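Local structure of tautomerase (Advenella mimigardefordensis DPN7, 6VVW) at residues V6-G11 with L43-Q48; T18-N23 with K86-T91; A66-G71 with T101-I106. The protein belongs to the tautomerase (MIF) superfamily and forms a trimer whose subunits each carry two beta-alpha-beta units packed into an alpha/beta fold. One frame throughout, in Å; residues are numbered along the deposited sequence.

In the fold
Interactions 1 and 3 lie at the two ends of the order 40-43, 3-8, 62-69, 99-106 of one four-stranded sheet, their centres about 22 Å apart on opposite sides of the chain's centre. Interaction 2 joins the helices 16-30 and 74-92 that cross one face of that sheet. It meets interaction 1 directly: Leu43 CB packs on Leu21 CD2 at 3.8 Å, and Val6 CG1 on Phe20 CZ at 4.1 Å. Interaction 3 stays about 7 Å from each of the others at the nearest atoms. Interaction 1 covers the end of the parallel pairing in the first beta-alpha-beta unit and the loop beyond it; interaction 3 is the pairing in the second. All three reach neighbouring subunits.

Interaction 1: V6-G11 with L43-Q48; sequences VQVTAG and LHEIEQ
Val6 and Leu43 form a parallel bridge where strand 3-8 pairs with strand 40-43, the two strands of the first beta-alpha-beta unit of this tautomerase fold; helix 16-30 makes the crossover. Backbone bonds continue the pairing into the loop: His44 N donates to Val6 O (2.9 Å) and Ile46 N to Val8 O (2.8 Å), both bent at the hydrogen. A further bond from Ala10 N to Ile46 O is too short to be trusted in detail.

Apolar contact centres on Leu43 CD1, which touches Val6 CB and Val8 CG1, each at 3.6 Å. With CG1 between the backbone N and carbonyl carbon (chi1 54°), Val8 turns this methyl onto Leu43 and close to Glu45 CA. Further along, the extended Gln7 chain crosses Ile46, whose CD1 lies against the amide, 3.2 Å from Gln7 OE1. That oxygen is hydrogen-bonded to Ser42 of the second subunit, so the Ile46 methyl packs on an amide already tied into the trimer. His44 meets the His44 rings of both other subunits edge-to-face.

Glu45 supplies the polar side-chain link: OE2 forms a salt bridge with Lys17, while OE1 accepts a nearly straight bond from Gly11 N (3.2 Å, 169°).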
loop_
_atom_site.group_PDB
_atom_site.type_symbol
_atom_site.label_atom_id
_atom_site.label_comp_id
_atom_site.label_asym_id
_atom_site.label_seq_id
_atom_site.Cartn_x
_atom_site.Cartn_y
_atom_site.Cartn_z
ATOM N N VAL A 6 -4.709 -6.054 2.796
ATOM C CA VAL A 6 -4.739 -7.351 2.125
ATOM C C VAL A 6 -5.480 -7.216 0.808
ATOM O O VAL A 6 -6.596 -6.689 0.775
ATOM C CB VAL A 6 -5.434 -8.425 2.983
ATOM C CG1 VAL A 6 -5.152 -9.783 2.421
ATOM C CG2 VAL A 6 -5.029 -8.325 4.437
ATOM N N GLN A 7 -4.890 -7.729 -0.271
ATOM C CA GLN A 7 -5.588 -7.872 -1.539
ATOM C C GLN A 7 -5.840 -9.348 -1.790
ATOM O O GLN A 7 -4.895 -10.141 -1.831
ATOM C CB GLN A 7 -4.787 -7.267 -2.684
ATOM C CG GLN A 7 -4.808 -5.764 -2.683
ATOM C CD GLN A 7 -3.880 -5.136 -3.721
ATOM O OE1 GLN A 7 -3.241 -5.831 -4.520
ATOM N NE2 GLN A 7 -3.807 -3.798 -3.712
ATOM N N VAL A 8 -7.111 -9.718 -1.941
ATOM C CA VAL A 8 -7.485 -11.071 -2.324
ATOM C C VAL A 8 -8.191 -11.012 -3.666
ATOM O O VAL A 8 -8.862 -10.028 -3.970
ATOM C CB VAL A 8 -8.393 -11.718 -1.266
ATOM C CG1 VAL A 8 -9.576 -10.834 -1.007
ATOM C CG2 VAL A 8 -8.839 -13.095 -1.726
ATOM N N THR A 9 -8.044 -12.052 -4.474
ATOM C CA THR A 9 -8.863 -12.135 -5.679
ATOM C C THR A 9 -10.339 -12.069 -5.273
ATOM O O THR A 9 -10.741 -12.620 -4.244
ATOM C CB THR A 9 -8.551 -13.423 -6.457
ATOM O OG1 THR A 9 -8.858 -13.249 -7.842
ATOM C CG2 THR A 9 -9.373 -14.587 -5.968
ATOM N N ALA A 10 -11.144 -11.334 -6.040
ATOM C CA ALA A 10 -12.521 -11.118 -5.617
ATOM C C ALA A 10 -13.321 -12.416 -5.664
ATOM O O ALA A 10 -12.986 -13.358 -6.396
ATOM C CB ALA A 10 -13.194 -10.071 -6.502
ATOM N N GLY A 11 -14.396 -12.463 -4.868
ATOM C CA GLY A 11 -15.441 -13.459 -5.070
ATOM C C GLY A 11 -15.754 -14.387 -3.916
ATOM O O GLY A 11 -16.045 -15.564 -4.126
ATOM N N LEU A 43 -9.335 -5.713 4.467
ATOM C CA LEU A 43 -9.408 -6.530 3.265
ATOM C C LEU A 43 -10.018 -5.744 2.112
ATOM O O LEU A 43 -11.035 -5.063 2.289
ATOM C CB LEU A 43 -10.222 -7.803 3.517
ATOM C CG LEU A 43 -10.231 -8.729 2.304
ATOM C CD1 LEU A 43 -8.798 -9.009 1.992
ATOM C CD2 LEU A 43 -10.921 -10.023 2.597
ATOM N N HIS A 44 -9.411 -5.871 0.920
ATOM C CA HIS A 44 -9.804 -5.113 -0.273
ATOM C C HIS A 44 -9.772 -6.050 -1.475
ATOM O O HIS A 44 -8.728 -6.195 -2.116
ATOM C CB HIS A 44 -8.869 -3.931 -0.465
ATOM C CG HIS A 44 -8.854 -3.360 -1.851
ATOM N ND1 HIS A 44 -9.971 -3.310 -2.660
ATOM C CD2 HIS A 44 -7.852 -2.785 -2.560
ATOM C CE1 HIS A 44 -9.657 -2.733 -3.807
ATOM N NE2 HIS A 44 -8.375 -2.414 -3.777
ATOM N N GLU A 45 -10.915 -6.658 -1.795
ATOM C CA GLU A 45 -10.934 -7.656 -2.853
ATOM C C GLU A 45 -10.715 -7.018 -4.214
ATOM O O GLU A 45 -11.054 -5.861 -4.453
ATOM C CB GLU A 45 -12.247 -8.424 -2.892
ATOM C CG GLU A 45 -13.041 -8.456 -1.611
ATOM C CD GLU A 45 -14.340 -9.218 -1.795
ATOM O OE1 GLU A 45 -14.378 -10.101 -2.673
ATOM O OE2 GLU A 45 -15.308 -8.957 -1.052
ATOM N N ILE A 46 -10.175 -7.812 -5.125
ATOM C CA ILE A 46 -9.679 -7.340 -6.404
ATOM C C ILE A 46 -10.335 -8.170 -7.491
ATOM O O ILE A 46 -10.377 -9.402 -7.398
ATOM C CB ILE A 46 -8.147 -7.452 -6.493
ATOM C CG1 ILE A 46 -7.482 -6.531 -5.473
ATOM C CG2 ILE A 46 -7.687 -7.095 -7.870
ATOM C CD1 ILE A 46 -6.118 -6.104 -5.889
ATOM N N GLU A 47 -10.853 -7.502 -8.508
ATOM C CA GLU A 47 -11.517 -8.214 -9.580
ATOM C C GLU A 47 -10.496 -8.944 -10.429
ATOM O O GLU A 47 -9.399 -8.439 -10.682
ATOM C CB GLU A 47 -12.306 -7.249 -10.468
ATOM C CG GLU A 47 -13.792 -7.254 -10.247
ATOM C CD GLU A 47 -14.400 -8.633 -10.397
ATOM O OE1 GLU A 47 -13.870 -9.449 -11.183
ATOM O OE2 GLU A 47 -15.416 -8.893 -9.725
ATOM N N GLN A 48 -10.882 -10.131 -10.902
ATOM C CA GLN A 48 -10.214 -10.699 -12.060
ATOM C C GLN A 48 -10.232 -9.629 -13.141
ATOM O O GLN A 48 -10.946 -8.629 -13.017
ATOM C CB GLN A 48 -10.896 -11.991 -12.505
ATOM C CG GLN A 48 -11.406 -12.836 -11.343
ATOM C CD GLN A 48 -11.319 -14.337 -11.587
ATOM O OE1 GLN A 48 -11.515 -14.813 -12.702
ATOM N NE2 GLN A 48 -11.014 -15.096 -10.527
#

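Interaction 2: T18-N23 with K86-T91; sequences TAFLQN and KTAVTT
Thr91 CG2 makes the closest approach of this helix-helix contact, 3.5 Å from Ala19 CB and 3.4 Å from Phe20 N. Its methyl stands opposite its own backbone N, beside the carbonyl carbon, and this rotation (chi1 -51° for OG1) sends it into the backbone of helix 16-30. The CA atoms of Phe20 and Thr91 are 5.3 Å apart; the close approach is at Thr91, whose methyl lies against Ala19 and the Phe20 backbone.

One turn earlier on helix 74-92, Thr87 repeats the arrangement. Its CG2 lies 4.0 Å from Phe20 O and 4.1 Å from Asn23 CB. The Phe20 ring turns its edge to Ala88, whose CA lies near the ring plane, 4.1 Å from Phe20 CD1, and Ala88 CB packs against CE1. The side chains of Asn23 and Thr91 cross at about a right angle, Asn23 ND2 being 4.0 Å from Thr91 OG1.

The threonine hydroxyls are engaged within their own helix. Thr87 OG1 bonds to Ala83 O one turn back, and Thr91 OG1 donates to Thr90 OG1. Thr87 O accepts both Thr91 N and Thr90 OG1.

Farther out, the two helices run nearly antiparallel, at 157°, with their axes 9.1 Å apart at closest approach. Leu21 packs on Ile41 of strand 40-43 and Ala88 on Ile99 of strand 99-106, placing both helices against the same sheet. Leu21 also touches Ile52 of the third subunit.

No hydrogen bond crosses between these segments. Methyl groups, a phenyl ring and peptide backbone make the joint, while intrahelical bonds occupy threonine oxygens; this is consistent with a joint that rests mainly on van der Waals contact, without a polar link between the helices.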
loop_
_atom_site.group_PDB
_atom_site.type_symbol
_atom_site.label_atom_id
_atom_site.label_comp_id
_atom_site.label_asym_id
_atom_site.label_seq_id
_atom_site.Cartn_x
_atom_site.Cartn_y
_atom_site.Cartn_z
ATOM N N THR A 18 -14.752 -12.628 6.519
ATOM C CA THR A 18 -14.959 -12.253 7.908
ATOM C C THR A 18 -14.098 -13.086 8.847
ATOM O O THR A 18 -13.209 -12.552 9.522
ATOM C CB THR A 18 -16.438 -12.398 8.292
ATOM O OG1 THR A 18 -17.154 -11.267 7.794
ATOM C CG2 THR A 18 -16.618 -12.460 9.794
ATOM N N ALA A 19 -14.325 -14.397 8.897
ATOM C CA ALA A 19 -13.538 -15.231 9.790
ATOM C C ALA A 19 -12.054 -15.114 9.485
ATOM O O ALA A 19 -11.225 -15.177 10.402
ATOM C CB ALA A 19 -13.999 -16.675 9.690
ATOM N N PHE A 20 -11.700 -14.908 8.215
ATOM C CA PHE A 20 -10.299 -14.705 7.881
ATOM C C PHE A 20 -9.729 -13.527 8.647
ATOM O O PHE A 20 -8.627 -13.599 9.192
ATOM C CB PHE A 20 -10.142 -14.478 6.388
ATOM C CG PHE A 20 -8.992 -13.581 6.037
ATOM C CD1 PHE A 20 -7.740 -14.107 5.808
ATOM C CD2 PHE A 20 -9.171 -12.216 5.917
ATOM C CE1 PHE A 20 -6.692 -13.303 5.475
ATOM C CE2 PHE A 20 -8.129 -11.406 5.597
ATOM C CZ PHE A 20 -6.880 -11.956 5.373
ATOM N N LEU A 21 -10.454 -12.423 8.690
ATOM C CA LEU A 21 -9.933 -11.302 9.441
ATOM C C LEU A 21 -9.950 -11.609 10.919
ATOM O O LEU A 21 -9.146 -11.056 11.680
ATOM C CB LEU A 21 -10.728 -10.033 9.158
ATOM C CG LEU A 21 -11.102 -9.462 7.788
ATOM C CD1 LEU A 21 -12.431 -8.689 7.919
ATOM C CD2 LEU A 21 -10.019 -8.566 7.189
ATOM N N GLN A 22 -10.823 -12.516 11.344
ATOM C CA GLN A 22 -10.959 -12.747 12.775
ATOM C C GLN A 22 -9.794 -13.562 13.314
ATOM O O GLN A 22 -9.188 -13.210 14.336
ATOM C CB GLN A 22 -12.297 -13.425 13.062
ATOM C CG GLN A 22 -13.499 -12.541 12.667
ATOM C CD GLN A 22 -14.653 -12.614 13.652
ATOM O OE1 GLN A 22 -15.337 -13.632 13.751
ATOM N NE2 GLN A 22 -14.871 -11.531 14.389
ATOM N N ASN A 23 -9.460 -14.649 12.643
ATOM C CA ASN A 23 -8.272 -15.371 13.045
ATOM C C ASN A 23 -7.009 -14.752 12.476
ATOM O O ASN A 23 -5.913 -15.169 12.836
ATOM C CB ASN A 23 -8.392 -16.830 12.619
ATOM C CG ASN A 23 -9.822 -17.329 12.670
ATOM O OD1 ASN A 23 -10.538 -17.069 13.625
ATOM N ND2 ASN A 23 -10.239 -18.045 11.640
ATOM N N LYS A 86 -1.156 -19.871 6.678
ATOM C CA LYS A 86 -2.042 -20.939 7.129
ATOM C C LYS A 86 -3.482 -20.459 7.201
ATOM O O LYS A 86 -4.395 -21.112 6.690
ATOM C CB LYS A 86 -1.588 -21.458 8.493
ATOM C CG LYS A 86 -2.410 -22.626 9.045
ATOM C CD LYS A 86 -1.519 -23.812 9.350
ATOM C CE LYS A 86 -1.112 -24.498 8.048
ATOM N NZ LYS A 86 -0.274 -25.719 8.198
ATOM N N THR A 87 -3.703 -19.310 7.833
ATOM C CA THR A 87 -5.053 -18.787 8.021
ATOM C C THR A 87 -5.665 -18.365 6.695
ATOM O O THR A 87 -6.821 -18.698 6.390
ATOM C CB THR A 87 -5.010 -17.604 8.991
ATOM O OG1 THR A 87 -4.676 -18.071 10.298
ATOM C CG2 THR A 87 -6.345 -16.885 9.056
ATOM N N ALA A 88 -4.904 -17.603 5.906
ATOM C CA ALA A 88 -5.370 -17.192 4.594
ATOM C C ALA A 88 -5.824 -18.389 3.790
ATOM O O ALA A 88 -6.871 -18.352 3.133
ATOM C CB ALA A 88 -4.265 -16.452 3.856
ATOM N N VAL A 89 -5.050 -19.464 3.827
ATOM C CA VAL A 89 -5.452 -20.670 3.124
ATOM C C VAL A 89 -6.746 -21.223 3.712
ATOM O O VAL A 89 -7.738 -21.414 2.997
ATOM C CB VAL A 89 -4.324 -21.708 3.163
ATOM C CG1 VAL A 89 -4.871 -23.061 2.813
ATOM C CG2 VAL A 89 -3.254 -21.327 2.194
ATOM N N THR A 90 -6.752 -21.494 5.025
ATOM C CA THR A 90 -7.883 -22.184 5.641
ATOM C C THR A 90 -9.188 -21.482 5.319
ATOM O O THR A 90 -10.134 -22.102 4.826
ATOM C CB THR A 90 -7.716 -22.282 7.165
ATOM O OG1 THR A 90 -7.485 -20.982 7.709
ATOM C CG2 THR A 90 -6.562 -23.198 7.549
ATOM N N THR A 91 -9.243 -20.170 5.555
ATOM C CA THR A 91 -10.507 -19.447 5.594
ATOM C C THR A 91 -10.729 -18.506 4.413
ATOM O O THR A 91 -11.829 -17.961 4.281
ATOM C CB THR A 91 -10.602 -18.682 6.925
ATOM O OG1 THR A 91 -10.337 -19.599 7.984
ATOM C CG2 THR A 91 -11.971 -18.132 7.168
#

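Interaction 3: A66-G71 with T101-I106; sequences AFLLAG and TMLIDI
Ala66 N donates to Met102 O (2.9 Å, 176°) and opens a ladder of backbone bonds between parallel strands 62-69 and 99-106. Ile104 then takes both roles, its N giving to Ala66 O and its O receiving Leu68 N at 3.0 Å. Ile106 N follows with a 2.8 Å bond to Leu68 O that is almost straight (174°). Ala70 N also bonds to Ile106 O just past the end of strand 62-69, though the modelled distance is doubtfully short.

Side chains leave the ladder on two faces. On the one carrying Ala66, Leu68, Leu103 and Asp105, Ala66 CB meets Leu103 CD2 at 3.7 Å. Leu68, with CG anti to the carbonyl carbon (chi1 -42°), brings CD1 back over the Ile104 backbone, 3.8 Å from Ile104 O. Helix 74-92 covers this face, with Phe80 against Leu68 and Leu81 against Leu103. At the end of the ladder Asp105 CB packs on Ala70 CB at 3.8 Å.

On the other face Phe67 and Ile104 lie side by side and point the same way, Phe67 CD1 being 4.1 Å from Ile104 CB. Leu69 CD2 crosses to Ile106 CG2 at 4.0 Å. This face takes part in the subunit interface: Ile104 packs on Phe67 of the second subunit and Phe67 on Ile104 of the third, while Met111 of strand 111-112 touches Phe67 and Ile106. Thr101 and Met102 pair antiparallel with a strand of the second subunit.

A parallel strand pair joined through helix 74-92 is the beta-alpha-beta unit, here the second of the two that build the tautomerase (MIF) subunit.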
loop_
_atom_site.group_PDB
_atom_site.type_symbol
_atom_site.label_atom_id
_atom_site.label_comp_id
_atom_site.label_asym_id
_atom_site.label_seq_id
_atom_site.Cartn_x
_atom_site.Cartn_y
_atom_site.Cartn_z
ATOM N N ALA A 66 2.041 -5.983 5.641
ATOM C CA ALA A 66 1.973 -5.892 7.096
ATOM C C ALA A 66 2.899 -4.790 7.595
ATOM O O ALA A 66 4.115 -4.850 7.409
ATOM C CB ALA A 66 2.360 -7.216 7.738
ATOM N N PHE A 67 2.332 -3.806 8.246
ATOM C CA PHE A 67 3.100 -2.755 8.874
ATOM C C PHE A 67 3.197 -3.049 10.362
ATOM O O PHE A 67 2.177 -3.096 11.059
ATOM C CB PHE A 67 2.446 -1.404 8.612
ATOM C CG PHE A 67 2.410 -1.035 7.162
ATOM C CD1 PHE A 67 3.449 -0.334 6.587
ATOM C CD2 PHE A 67 1.339 -1.392 6.369
ATOM C CE1 PHE A 67 3.420 0.005 5.243
ATOM C CE2 PHE A 67 1.308 -1.060 5.033
ATOM C CZ PHE A 67 2.349 -0.357 4.466
ATOM N N LEU A 68 4.426 -3.281 10.841
ATOM C CA LEU A 68 4.672 -3.597 12.241
ATOM C C LEU A 68 5.709 -2.625 12.774
ATOM O O LEU A 68 6.385 -1.966 12.005
ATOM C CB LEU A 68 5.148 -5.025 12.398
ATOM C CG LEU A 68 4.433 -6.067 11.548
ATOM C CD1 LEU A 68 5.070 -6.223 10.162
ATOM C CD2 LEU A 68 4.466 -7.371 12.283
ATOM N N LEU A 69 5.830 -2.516 14.088
ATOM C CA LEU A 69 6.844 -1.645 14.686
ATOM C C LEU A 69 8.180 -2.377 14.771
ATOM O O LEU A 69 8.282 -3.411 15.437
ATOM C CB LEU A 69 6.418 -1.193 16.080
ATOM C CG LEU A 69 5.506 0.026 16.140
ATOM C CD1 LEU A 69 4.624 -0.068 17.372
ATOM C CD2 LEU A 69 6.300 1.316 16.131
ATOM N N ALA A 70 9.215 -1.805 14.155
ATOM C CA ALA A 70 10.524 -2.451 14.085
ATOM C C ALA A 70 11.026 -2.889 15.447
ATOM O O ALA A 70 10.502 -2.467 16.484
ATOM C CB ALA A 70 11.569 -1.535 13.449
ATOM N N GLY A 71 12.038 -3.743 15.445
ATOM C CA GLY A 71 12.542 -4.324 16.662
ATOM C C GLY A 71 12.183 -5.766 16.901
ATOM O O GLY A 71 12.372 -6.245 18.029
ATOM N N THR A 101 3.135 -12.186 1.211
ATOM C CA THR A 101 3.185 -11.288 2.346
ATOM C C THR A 101 4.441 -10.437 2.270
ATOM O O THR A 101 5.405 -10.764 1.578
ATOM C CB THR A 101 3.144 -12.072 3.645
ATOM O OG1 THR A 101 2.196 -13.125 3.488
ATOM C CG2 THR A 101 2.704 -11.200 4.787
ATOM N N MET A 102 4.409 -9.332 2.987
ATOM C CA MET A 102 5.392 -8.276 2.813
ATOM C C MET A 102 5.514 -7.589 4.168
ATOM O O MET A 102 4.638 -6.807 4.546
ATOM C CB MET A 102 4.950 -7.307 1.726
ATOM C CG MET A 102 5.022 -7.831 0.301
ATOM S SD MET A 102 3.654 -8.888 -0.156
ATOM C CE MET A 102 2.338 -7.803 0.374
ATOM N N LEU A 103 6.566 -7.928 4.910
ATOM C CA LEU A 103 6.724 -7.481 6.288
ATOM C C LEU A 103 7.540 -6.203 6.307
ATOM O O LEU A 103 8.665 -6.166 5.793
ATOM C CB LEU A 103 7.395 -8.554 7.128
ATOM C CG LEU A 103 6.659 -9.873 7.085
ATOM C CD1 LEU A 103 7.290 -10.741 8.109
ATOM C CD2 LEU A 103 5.210 -9.623 7.410
ATOM N N ILE A 104 6.952 -5.149 6.859
ATOM C CA ILE A 104 7.496 -3.803 6.775
ATOM C C ILE A 104 7.630 -3.309 8.197
ATOM O O ILE A 104 6.623 -3.035 8.862
ATOM C CB ILE A 104 6.606 -2.869 5.951
ATOM C CG1 ILE A 104 5.943 -3.633 4.811
ATOM C CG2 ILE A 104 7.420 -1.720 5.415
ATOM C CD1 ILE A 104 5.952 -2.908 3.504
ATOM N N ASP A 105 8.863 -3.196 8.669
ATOM C CA ASP A 105 9.127 -2.826 10.049
ATOM C C ASP A 105 9.400 -1.339 10.110
ATOM O O ASP A 105 10.385 -0.861 9.539
ATOM C CB ASP A 105 10.282 -3.645 10.626
ATOM C CG ASP A 105 9.859 -5.055 10.918
ATOM O OD1 ASP A 105 9.637 -5.787 9.929
ATOM O OD2 ASP A 105 9.667 -5.414 12.101
ATOM N N ILE A 106 8.504 -0.619 10.803
ATOM C CA ILE A 106 8.486 0.833 10.922
ATOM C C ILE A 106 9.124 1.239 12.245
ATOM O O ILE A 106 9.042 0.537 13.266
ATOM C CB ILE A 106 7.050 1.399 10.807
ATOM C CG1 ILE A 106 7.028 2.640 9.930
ATOM C CG2 ILE A 106 6.480 1.776 12.185
ATOM C CD1 ILE A 106 5.877 3.584 10.262
#